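PDB 2YOC: pullulanase from Klebsiella oxytoca, which hydrolyses alpha-1,6-glucosidic linkages in pullulan and related dextrins and is exported by a type 2 secretion system. Local coordinates for residues B[452-460]-B[937-945]; B[811-821]-B[854-864]. All coordinates share one frame; numbering follows the deposited sequence.

Interaction 1. Residues B[452-460]-B[937-945]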
loop_
_atom_site.group_PDB
_atom_site.type_symbol
_atom_site.label_atom_id
_atom_site.label_comp_id
_atom_site.label_asym_id
_atom_site.label_seq_id
_atom_site.Cartn_x
_atom_site.Cartn_y
_atom_site.Cartn_z
ATOM N N LYS B 452 -27.258 25.116 -33.161
ATOM C CA LYS B 452 -28.480 24.400 -33.565
ATOM C C LYS B 452 -28.138 22.926 -33.912
ATOM O O LYS B 452 -28.798 22.024 -33.390
ATOM C CB LYS B 452 -29.163 25.106 -34.767
ATOM C CG LYS B 452 -30.417 25.907 -34.419
ATOM C CD LYS B 452 -30.792 26.905 -35.522
ATOM C CE LYS B 452 -31.966 27.779 -35.115
ATOM N NZ LYS B 452 -32.103 28.982 -35.988
ATOM N N THR B 453 -27.071 22.678 -34.722
ATOM C CA THR B 453 -26.693 21.286 -35.024
ATOM C C THR B 453 -26.091 20.554 -33.820
ATOM O O THR B 453 -26.414 19.380 -33.620
ATOM C CB THR B 453 -25.925 21.072 -36.350
ATOM O OG1 THR B 453 -24.537 21.199 -36.122
ATOM C CG2 THR B 453 -26.405 21.958 -37.490
ATOM N N LEU B 454 -25.250 21.244 -33.002
ATOM C CA LEU B 454 -24.671 20.627 -31.807
ATOM C C LEU B 454 -25.792 20.182 -30.846
ATOM O O LEU B 454 -25.744 19.064 -30.318
ATOM C CB LEU B 454 -23.696 21.574 -31.120
ATOM C CG LEU B 454 -22.381 21.877 -31.878
ATOM C CD1 LEU B 454 -21.654 23.053 -31.267
ATOM C CD2 LEU B 454 -21.442 20.663 -31.939
ATOM N N SER B 455 -26.855 21.013 -30.716
ATOM C CA SER B 455 -28.010 20.740 -29.875
ATOM C C SER B 455 -28.747 19.518 -30.345
ATOM O O SER B 455 -29.308 18.776 -29.533
ATOM C CB SER B 455 -28.976 21.920 -29.885
ATOM O OG SER B 455 -30.033 21.674 -28.969
ATOM N N ALA B 456 -28.799 19.346 -31.654
ATOM C CA ALA B 456 -29.508 18.254 -32.281
ATOM C C ALA B 456 -28.766 16.935 -32.125
ATOM O O ALA B 456 -29.386 15.869 -32.142
ATOM C CB ALA B 456 -29.724 18.579 -33.741
ATOM N N SER B 457 -27.449 17.004 -31.984
ATOM C CA SER B 457 -26.615 15.821 -31.856
ATOM C C SER B 457 -26.366 15.442 -30.391
ATOM O O SER B 457 -25.732 14.423 -30.129
ATOM C CB SER B 457 -25.298 16.001 -32.615
ATOM O OG SER B 457 -25.518 16.326 -33.978
ATOM N N GLY B 458 -26.852 16.247 -29.449
ATOM C CA GLY B 458 -26.683 15.897 -28.042
ATOM C C GLY B 458 -26.101 16.896 -27.064
ATOM O O GLY B 458 -25.918 16.549 -25.902
ATOM N N VAL B 459 -25.798 18.129 -27.475
ATOM C CA VAL B 459 -25.320 19.108 -26.493
ATOM C C VAL B 459 -26.591 19.661 -25.820
ATOM O O VAL B 459 -27.502 20.127 -26.503
ATOM C CB VAL B 459 -24.375 20.167 -27.090
ATOM C CG1 VAL B 459 -24.063 21.241 -26.072
ATOM C CG2 VAL B 459 -23.085 19.513 -27.579
ATOM N N THR B 460 -26.714 19.460 -24.520
ATOM C CA THR B 460 -27.945 19.787 -23.807
ATOM C C THR B 460 -27.955 21.154 -23.137
ATOM O O THR B 460 -29.015 21.774 -23.023
ATOM C CB THR B 460 -28.255 18.679 -22.790
ATOM O OG1 THR B 460 -27.337 18.760 -21.694
ATOM C CG2 THR B 460 -28.178 17.278 -23.403
ATOM N N TYR B 937 -17.312 14.967 -33.070
ATOM C CA TYR B 937 -17.908 15.487 -31.854
ATOM C C TYR B 937 -19.389 15.127 -31.798
ATOM O O TYR B 937 -19.894 14.641 -30.765
ATOM C CB TYR B 937 -17.714 16.992 -31.816
ATOM C CG TYR B 937 -17.884 17.640 -30.458
ATOM C CD1 TYR B 937 -19.125 18.135 -30.048
ATOM C CD2 TYR B 937 -16.783 17.887 -29.642
ATOM C CE1 TYR B 937 -19.271 18.813 -28.835
ATOM C CE2 TYR B 937 -16.918 18.571 -28.432
ATOM C CZ TYR B 937 -18.159 19.051 -28.044
ATOM O OH TYR B 937 -18.280 19.754 -26.868
ATOM N N GLN B 938 -20.074 15.334 -32.937
ATOM C CA GLN B 938 -21.482 15.046 -33.083
ATOM C C GLN B 938 -21.725 13.561 -32.899
ATOM O O GLN B 938 -22.722 13.192 -32.278
ATOM C CB GLN B 938 -21.986 15.557 -34.419
ATOM C CG GLN B 938 -21.977 17.077 -34.481
ATOM C CD GLN B 938 -22.711 17.631 -35.660
ATOM O OE1 GLN B 938 -23.611 16.998 -36.234
ATOM N NE2 GLN B 938 -22.388 18.865 -36.003
ATOM N N GLU B 939 -20.765 12.714 -33.343
ATOM C CA GLU B 939 -20.815 11.251 -33.198
ATOM C C GLU B 939 -20.891 10.875 -31.707
ATOM O O GLU B 939 -21.842 10.216 -31.291
ATOM C CB GLU B 939 -19.565 10.625 -33.836
ATOM C CG GLU B 939 -19.739 9.207 -34.365
ATOM C CD GLU B 939 -18.569 8.733 -35.213
ATOM O OE1 GLU B 939 -18.351 9.318 -36.300
ATOM O OE2 GLU B 939 -17.859 7.793 -34.781
ATOM N N LEU B 940 -19.919 11.378 -30.908
ATOM C CA LEU B 940 -19.745 11.151 -29.478
ATOM C C LEU B 940 -20.950 11.567 -28.646
ATOM O O LEU B 940 -21.348 10.835 -27.732
ATOM C CB LEU B 940 -18.475 11.869 -28.986
ATOM C CG LEU B 940 -17.111 11.351 -29.455
ATOM C CD1 LEU B 940 -16.003 12.181 -28.851
ATOM C CD2 LEU B 940 -16.876 9.907 -29.043
ATOM N N THR B 941 -21.526 12.744 -28.951
ATOM C CA THR B 941 -22.685 13.252 -28.227
ATOM C C THR B 941 -23.901 12.418 -28.574
ATOM O O THR B 941 -24.692 12.093 -27.675
ATOM C CB THR B 941 -22.894 14.784 -28.431
ATOM O OG1 THR B 941 -23.208 15.068 -29.796
ATOM C CG2 THR B 941 -21.715 15.636 -27.943
ATOM N N GLU B 942 -24.042 12.044 -29.865
ATOM C CA GLU B 942 -25.158 11.211 -30.338
ATOM C C GLU B 942 -25.152 9.882 -29.587
ATOM O O GLU B 942 -26.194 9.462 -29.059
ATOM C CB GLU B 942 -25.124 11.012 -31.865
ATOM C CG GLU B 942 -25.586 12.241 -32.637
ATOM C CD GLU B 942 -25.677 12.124 -34.146
ATOM O OE1 GLU B 942 -24.673 12.407 -34.846
ATOM O OE2 GLU B 942 -26.789 11.812 -34.630
ATOM N N LEU B 943 -23.952 9.278 -29.460
ATOM C CA LEU B 943 -23.721 8.042 -28.718
ATOM C C LEU B 943 -24.194 8.157 -27.261
ATOM O O LEU B 943 -24.971 7.316 -26.810
ATOM C CB LEU B 943 -22.238 7.645 -28.782
ATOM C CG LEU B 943 -21.744 7.141 -30.144
ATOM C CD1 LEU B 943 -20.240 7.143 -30.209
ATOM C CD2 LEU B 943 -22.293 5.775 -30.468
ATOM N N ARG B 944 -23.754 9.236 -26.554
ATOM C CA ARG B 944 -24.096 9.571 -25.159
ATOM C C ARG B 944 -25.608 9.558 -24.966
ATOM O O ARG B 944 -26.089 9.005 -23.967
ATOM C CB ARG B 944 -23.503 10.944 -24.799
ATOM C CG ARG B 944 -23.833 11.444 -23.407
ATOM C CD ARG B 944 -22.921 12.557 -22.975
ATOM N NE ARG B 944 -23.116 12.908 -21.569
ATOM C CZ ARG B 944 -22.437 12.388 -20.551
ATOM N NH1 ARG B 944 -21.496 11.476 -20.767
ATOM N NH2 ARG B 944 -22.689 12.784 -19.305
ATOM N N LYS B 945 -26.363 10.140 -25.936
ATOM C CA LYS B 945 -27.820 10.157 -25.872
ATOM C C LYS B 945 -28.482 8.880 -26.449
ATOM O O LYS B 945 -29.703 8.730 -26.351
ATOM C CB LYS B 945 -28.407 11.469 -26.449
ATOM C CG LYS B 945 -28.069 11.791 -27.901
ATOM C CD LYS B 945 -28.788 13.043 -28.374
ATOM C CE LYS B 945 -29.811 12.782 -29.448
ATOM N NZ LYS B 945 -29.221 12.939 -30.803
#
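Ser457, Gly458 and Val459 close the end of helix 446-457 and press against Tyr937, Thr941 and Lys945 of helix 927-945, two neighbouring helices on the outside of the (beta/alpha)8 barrel. Their local axes run 9.1 Å apart at 36°. One helix follows barrel strand 413-417 and the other comes after the last strand, 860-864, so the contact is where the first and last parts of the barrel's helical layer adjoin. Gly458 leaves the helix with positive phi, and Val459 N reaches back to Leu454 O, in the manner of a Schellman motif; this turn brings the backbone close to Thr941. Here the packing is tightest. Thr941 OG1 donates to Ser457 O at 2.6 Å, arriving from above the carbonyl plane (71° out of it) rather than within it. Gln938, its CG anti to the carbonyl carbon (chi1 -68°) and its chain extended, lays its amide alongside the first helix: Gln938 OE1 is 3.0 Å from Ser457 OG, whose single proton also has Thr453 O within reach.

The side facing the barrel is buried and apolar. Leu454 CD2 sits 3.9 Å from Tyr937 CD1, and Val459 CG2 meets the edge of the same ring, 4.1 Å from Tyr937 CE1, while also touching Thr941 CG2. His415 of strand 413-417 packs on Leu454, Val459 and Tyr937, joining this side to the barrel wall.

The solvent side, at exposed Ala456 and Lys945, is looser. Lys945 bends over Gly458, its CD 3.6 Å from Gly458 CA, and Lys945 NZ donates to Ala456 O at 3.2 Å.

Interaction 2. Residues B[811-821]-B[854-864]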
loop_
_atom_site.group_PDB
_atom_site.type_symbol
_atom_site.label_atom_id
_atom_site.label_comp_id
_atom_site.label_asym_id
_atom_site.label_seq_id
_atom_site.Cartn_x
_atom_site.Cartn_y
_atom_site.Cartn_z
ATOM N N PRO B 811 -22.557 9.750 -9.751
ATOM C CA PRO B 811 -21.854 10.431 -10.864
ATOM C C PRO B 811 -22.364 11.848 -11.157
ATOM O O PRO B 811 -21.708 12.613 -11.874
ATOM C CB PRO B 811 -22.076 9.489 -12.068
ATOM C CG PRO B 811 -23.273 8.677 -11.718
ATOM C CD PRO B 811 -23.228 8.513 -10.211
ATOM N N THR B 812 -23.550 12.187 -10.626
ATOM C CA THR B 812 -24.171 13.484 -10.854
ATOM C C THR B 812 -23.500 14.578 -10.011
ATOM O O THR B 812 -23.741 15.762 -10.223
ATOM C CB THR B 812 -25.680 13.382 -10.710
ATOM O OG1 THR B 812 -25.990 13.114 -9.351
ATOM C CG2 THR B 812 -26.263 12.299 -11.591
ATOM N N GLU B 813 -22.635 14.169 -9.084
ATOM C CA GLU B 813 -21.857 15.044 -8.237
ATOM C C GLU B 813 -20.504 15.388 -8.882
ATOM O O GLU B 813 -19.777 16.206 -8.325
ATOM C CB GLU B 813 -21.656 14.391 -6.868
ATOM C CG GLU B 813 -22.963 14.112 -6.161
ATOM C CD GLU B 813 -22.914 13.684 -4.705
ATOM O OE1 GLU B 813 -21.842 13.227 -4.227
ATOM O OE2 GLU B 813 -23.986 13.769 -4.055
ATOM N N VAL B 814 -20.187 14.797 -10.070
ATOM C CA VAL B 814 -18.916 14.960 -10.806
ATOM C C VAL B 814 -19.068 15.602 -12.192
ATOM O O VAL B 814 -19.854 15.131 -13.009
ATOM C CB VAL B 814 -18.193 13.589 -10.955
ATOM C CG1 VAL B 814 -16.938 13.713 -11.806
ATOM C CG2 VAL B 814 -17.843 12.980 -9.612
ATOM N N VAL B 815 -18.227 16.580 -12.500
ATOM C CA VAL B 815 -18.198 17.175 -13.832
ATOM C C VAL B 815 -16.819 16.895 -14.469
ATOM O O VAL B 815 -15.794 17.434 -14.024
ATOM C CB VAL B 815 -18.563 18.678 -13.840
ATOM C CG1 VAL B 815 -18.424 19.263 -15.231
ATOM C CG2 VAL B 815 -19.983 18.907 -13.311
ATOM N N ASN B 816 -16.793 16.020 -15.488
ATOM C CA ASN B 816 -15.577 15.677 -16.219
ATOM C C ASN B 816 -15.374 16.631 -17.394
ATOM O O ASN B 816 -16.339 17.098 -18.022
ATOM C CB ASN B 816 -15.605 14.221 -16.684
ATOM C CG ASN B 816 -15.222 13.248 -15.601
ATOM O OD1 ASN B 816 -14.278 13.473 -14.812
ATOM N ND2 ASN B 816 -15.937 12.129 -15.554
ATOM N N TYR B 817 -14.111 16.947 -17.669
ATOM C CA TYR B 817 -13.756 17.864 -18.738
ATOM C C TYR B 817 -12.309 17.719 -19.143
ATOM O O TYR B 817 -11.495 17.208 -18.366
ATOM C CB TYR B 817 -14.086 19.320 -18.354
ATOM C CG TYR B 817 -13.214 19.941 -17.287
ATOM C CD1 TYR B 817 -13.166 19.415 -15.996
ATOM C CD2 TYR B 817 -12.523 21.126 -17.531
ATOM C CE1 TYR B 817 -12.384 20.006 -15.002
ATOM C CE2 TYR B 817 -11.753 21.737 -16.540
ATOM C CZ TYR B 817 -11.700 21.186 -15.270
ATOM O OH TYR B 817 -10.924 21.808 -14.306
ATOM N N VAL B 818 -11.997 18.138 -20.378
ATOM C CA VAL B 818 -10.626 18.102 -20.895
ATOM C C VAL B 818 -10.232 19.455 -21.496
ATOM O O VAL B 818 -9.130 19.613 -22.015
ATOM C CB VAL B 818 -10.291 16.870 -21.790
ATOM C CG1 VAL B 818 -10.030 15.635 -20.939
ATOM C CG2 VAL B 818 -11.378 16.597 -22.829
ATOM N N SER B 819 -11.159 20.424 -21.428
ATOM C CA SER B 819 -10.967 21.793 -21.881
ATOM C C SER B 819 -11.974 22.677 -21.181
ATOM O O SER B 819 -13.050 22.207 -20.848
ATOM C CB SER B 819 -11.093 21.917 -23.394
ATOM O OG SER B 819 -10.111 22.810 -23.908
ATOM N N LYS B 820 -11.591 23.938 -20.909
ATOM C CA LYS B 820 -12.343 24.960 -20.194
ATOM C C LYS B 820 -11.711 26.284 -20.591
ATOM O O LYS B 820 -10.629 26.266 -21.172
ATOM C CB LYS B 820 -12.181 24.719 -18.685
ATOM C CG LYS B 820 -13.255 25.359 -17.804
ATOM C CD LYS B 820 -12.880 25.249 -16.354
ATOM C CE LYS B 820 -14.032 25.504 -15.447
ATOM N NZ LYS B 820 -13.617 25.390 -14.021
ATOM N N HIS B 821 -12.360 27.427 -20.295
ATOM C CA HIS B 821 -11.835 28.771 -20.631
ATOM C C HIS B 821 -10.428 29.000 -20.042
ATOM O O HIS B 821 -9.524 29.470 -20.741
ATOM C CB HIS B 821 -12.833 29.886 -20.195
ATOM C CG HIS B 821 -13.039 29.980 -18.710
ATOM N ND1 HIS B 821 -13.853 29.106 -18.050
ATOM C CD2 HIS B 821 -12.458 30.805 -17.806
ATOM C CE1 HIS B 821 -13.757 29.424 -16.766
ATOM N NE2 HIS B 821 -12.925 30.447 -16.575
ATOM N N VAL B 854 -14.788 11.820 -21.615
ATOM C CA VAL B 854 -15.773 12.711 -20.988
ATOM C C VAL B 854 -17.151 12.359 -21.523
ATOM O O VAL B 854 -18.037 12.028 -20.750
ATOM C CB VAL B 854 -15.419 14.187 -21.323
ATOM C CG1 VAL B 854 -16.532 15.141 -20.933
ATOM C CG2 VAL B 854 -14.084 14.604 -20.699
HETATM N N MSE B 855 -17.324 12.452 -22.844
HETATM C CA MSE B 855 -18.561 12.194 -23.571
HETATM C C MSE B 855 -19.154 10.806 -23.327
HETATM O O MSE B 855 -20.373 10.688 -23.305
HETATM C CB MSE B 855 -18.375 12.432 -25.083
HETATM C CG MSE B 855 -18.106 13.868 -25.461
HETATM SE SE MSE B 855 -19.354 15.087 -24.616
HETATM C CE MSE B 855 -18.907 16.718 -25.560
ATOM N N LEU B 856 -18.316 9.763 -23.159
ATOM C CA LEU B 856 -18.842 8.416 -22.938
ATOM C C LEU B 856 -18.778 7.912 -21.473
ATOM O O LEU B 856 -19.036 6.737 -21.193
ATOM C CB LEU B 856 -18.281 7.400 -23.960
ATOM C CG LEU B 856 -18.472 7.776 -25.445
ATOM C CD1 LEU B 856 -17.620 6.930 -26.322
ATOM C CD2 LEU B 856 -19.934 7.679 -25.887
ATOM N N GLY B 857 -18.506 8.823 -20.550
ATOM C CA GLY B 857 -18.415 8.486 -19.136
ATOM C C GLY B 857 -19.631 8.858 -18.316
ATOM O O GLY B 857 -20.299 9.854 -18.615
ATOM N N GLN B 858 -19.863 8.093 -17.232
ATOM C CA GLN B 858 -20.980 8.240 -16.296
ATOM C C GLN B 858 -21.153 9.622 -15.665
ATOM O O GLN B 858 -22.283 9.978 -15.311
ATOM C CB GLN B 858 -20.982 7.127 -15.218
ATOM C CG GLN B 858 -21.151 5.697 -15.769
ATOM C CD GLN B 858 -22.394 5.483 -16.602
ATOM O OE1 GLN B 858 -23.510 5.824 -16.217
ATOM N NE2 GLN B 858 -22.220 4.908 -17.772
ATOM N N GLY B 859 -20.062 10.381 -15.526
ATOM C CA GLY B 859 -20.102 11.727 -14.955
ATOM C C GLY B 859 -20.679 12.745 -15.923
ATOM O O GLY B 859 -20.838 12.451 -17.108
ATOM N N ILE B 860 -20.997 13.945 -15.438
ATOM C CA ILE B 860 -21.531 14.999 -16.290
ATOM C C ILE B 860 -20.466 15.519 -17.275
ATOM O O ILE B 860 -19.350 15.842 -16.892
ATOM C CB ILE B 860 -22.219 16.091 -15.453
ATOM C CG1 ILE B 860 -23.493 15.489 -14.789
ATOM C CG2 ILE B 860 -22.537 17.349 -16.291
ATOM C CD1 ILE B 860 -24.077 16.253 -13.643
ATOM N N ALA B 861 -20.812 15.521 -18.563
ATOM C CA ALA B 861 -19.951 15.954 -19.651
ATOM C C ALA B 861 -19.959 17.460 -19.761
ATOM O O ALA B 861 -21.016 18.071 -19.904
ATOM C CB ALA B 861 -20.415 15.327 -20.948
ATOM N N PHE B 862 -18.778 18.056 -19.657
ATOM C CA PHE B 862 -18.544 19.487 -19.779
ATOM C C PHE B 862 -17.427 19.666 -20.774
ATOM O O PHE B 862 -16.482 18.876 -20.824
ATOM C CB PHE B 862 -18.105 20.066 -18.436
ATOM C CG PHE B 862 -17.792 21.548 -18.382
ATOM C CD1 PHE B 862 -16.562 22.033 -18.816
ATOM C CD2 PHE B 862 -18.677 22.442 -17.794
ATOM C CE1 PHE B 862 -16.267 23.390 -18.739
ATOM C CE2 PHE B 862 -18.379 23.798 -17.726
ATOM C CZ PHE B 862 -17.176 24.257 -18.194
ATOM N N ASP B 863 -17.524 20.733 -21.543
ATOM C CA ASP B 863 -16.529 21.082 -22.521
ATOM C C ASP B 863 -16.585 22.554 -22.907
ATOM O O ASP B 863 -17.645 23.195 -22.867
ATOM C CB ASP B 863 -16.649 20.199 -23.768
ATOM C CG ASP B 863 -15.516 20.382 -24.763
ATOM O OD1 ASP B 863 -14.349 20.683 -24.314
ATOM O OD2 ASP B 863 -15.779 20.246 -25.973
ATOM N N GLN B 864 -15.411 23.074 -23.317
ATOM C CA GLN B 864 -15.207 24.439 -23.751
ATOM C C GLN B 864 -15.802 24.636 -25.142
ATOM O O GLN B 864 -15.633 23.787 -26.027
ATOM C CB GLN B 864 -13.704 24.712 -23.786
ATOM C CG GLN B 864 -13.387 26.147 -24.123
ATOM C CD GLN B 864 -11.923 26.394 -24.274
ATOM O OE1 GLN B 864 -11.145 25.518 -24.684
ATOM N NE2 GLN B 864 -11.528 27.623 -23.982
HETATM O O HOH W 1 -18.081 11.820 -17.656
#
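Two neighbouring parallel strands of a closed barrel, the seventh (814-816) and eighth (860-864), meet through alternating backbone hydrogen bonds. Ile860 N donates to Val814 O at 2.9 Å, Asn816 N to Ile860 O, and Phe862 N to Asn816 O at 3.1 Å. Val815 pairs with Ile860 on one face, where Val815 CG2 is 4.2 Å from Ile860 CB and Val815 CG1 packs on Phe862 CB. Phe862 swings its ring away from its own backbone N (chi1 179°), beside the segment that continues strand 814-816: Tyr817 CB lies 3.7 Å from Phe862 CD1, and Lys820 CG approaches Phe862 CE1. The Tyr817 and Phe862 rings have their planes at 81°.

These are the last two strands of the (beta/alpha)8 barrel of an alpha-amylase-type glycosidase, joined through helix 840-855 in a beta-alpha-beta crossover. Ala861 is backbone-bonded to Ile414 of the first strand, closing the barrel, and the Phe862 side chain touches Ile414 and Glu416. Segment 817-821 runs out of the strand toward the end of the barrel that carries the active site in this family: Lys820 NZ forms a salt bridge with Glu694, and His821 ND1 is hydrogen-bonded to Glu416.

On the opposite face, Asn816 and Ala861 turn toward the surrounding helices. Val854, at the end of the crossover helix, sets CG1 against Asn816 O, while Val854 CG2 meets Val818 CG2 at 4.0 Å. A water accepts from Asn816 ND2 at 3.0 Å and has Val854 O and Gly859 O within reach as acceptors; the Asn816 side chain also has a polar partner beyond the two segments, Gly775. Just ahead of the two strands, Gly859 CA makes a CA-H...O contact with Pro811 O at 3.6 Å.

Interaction 2 is a fully buried part of the barrel wall, whereas interaction 1 lies in the outer helical layer, with one side reaching solvent; their centres are about 14 Å apart. The chemistry follows the place: regular main-chain bonding between strands, with mainly apolar packing and a water at Asn816, in interaction 2; mixed side-chain-to-carbonyl bonds and packing between helices in interaction 1. Helix 927-945 ties them together. Arg944 NH1 reaches Met855 O and Gly857 O, and NH2 reaches Gly859 O, gripping the turn that leads into strand 860-864. Farther along that strand, Tyr937 OH bonds to Asp863 OD2. Both contacts also touch strand 413-417.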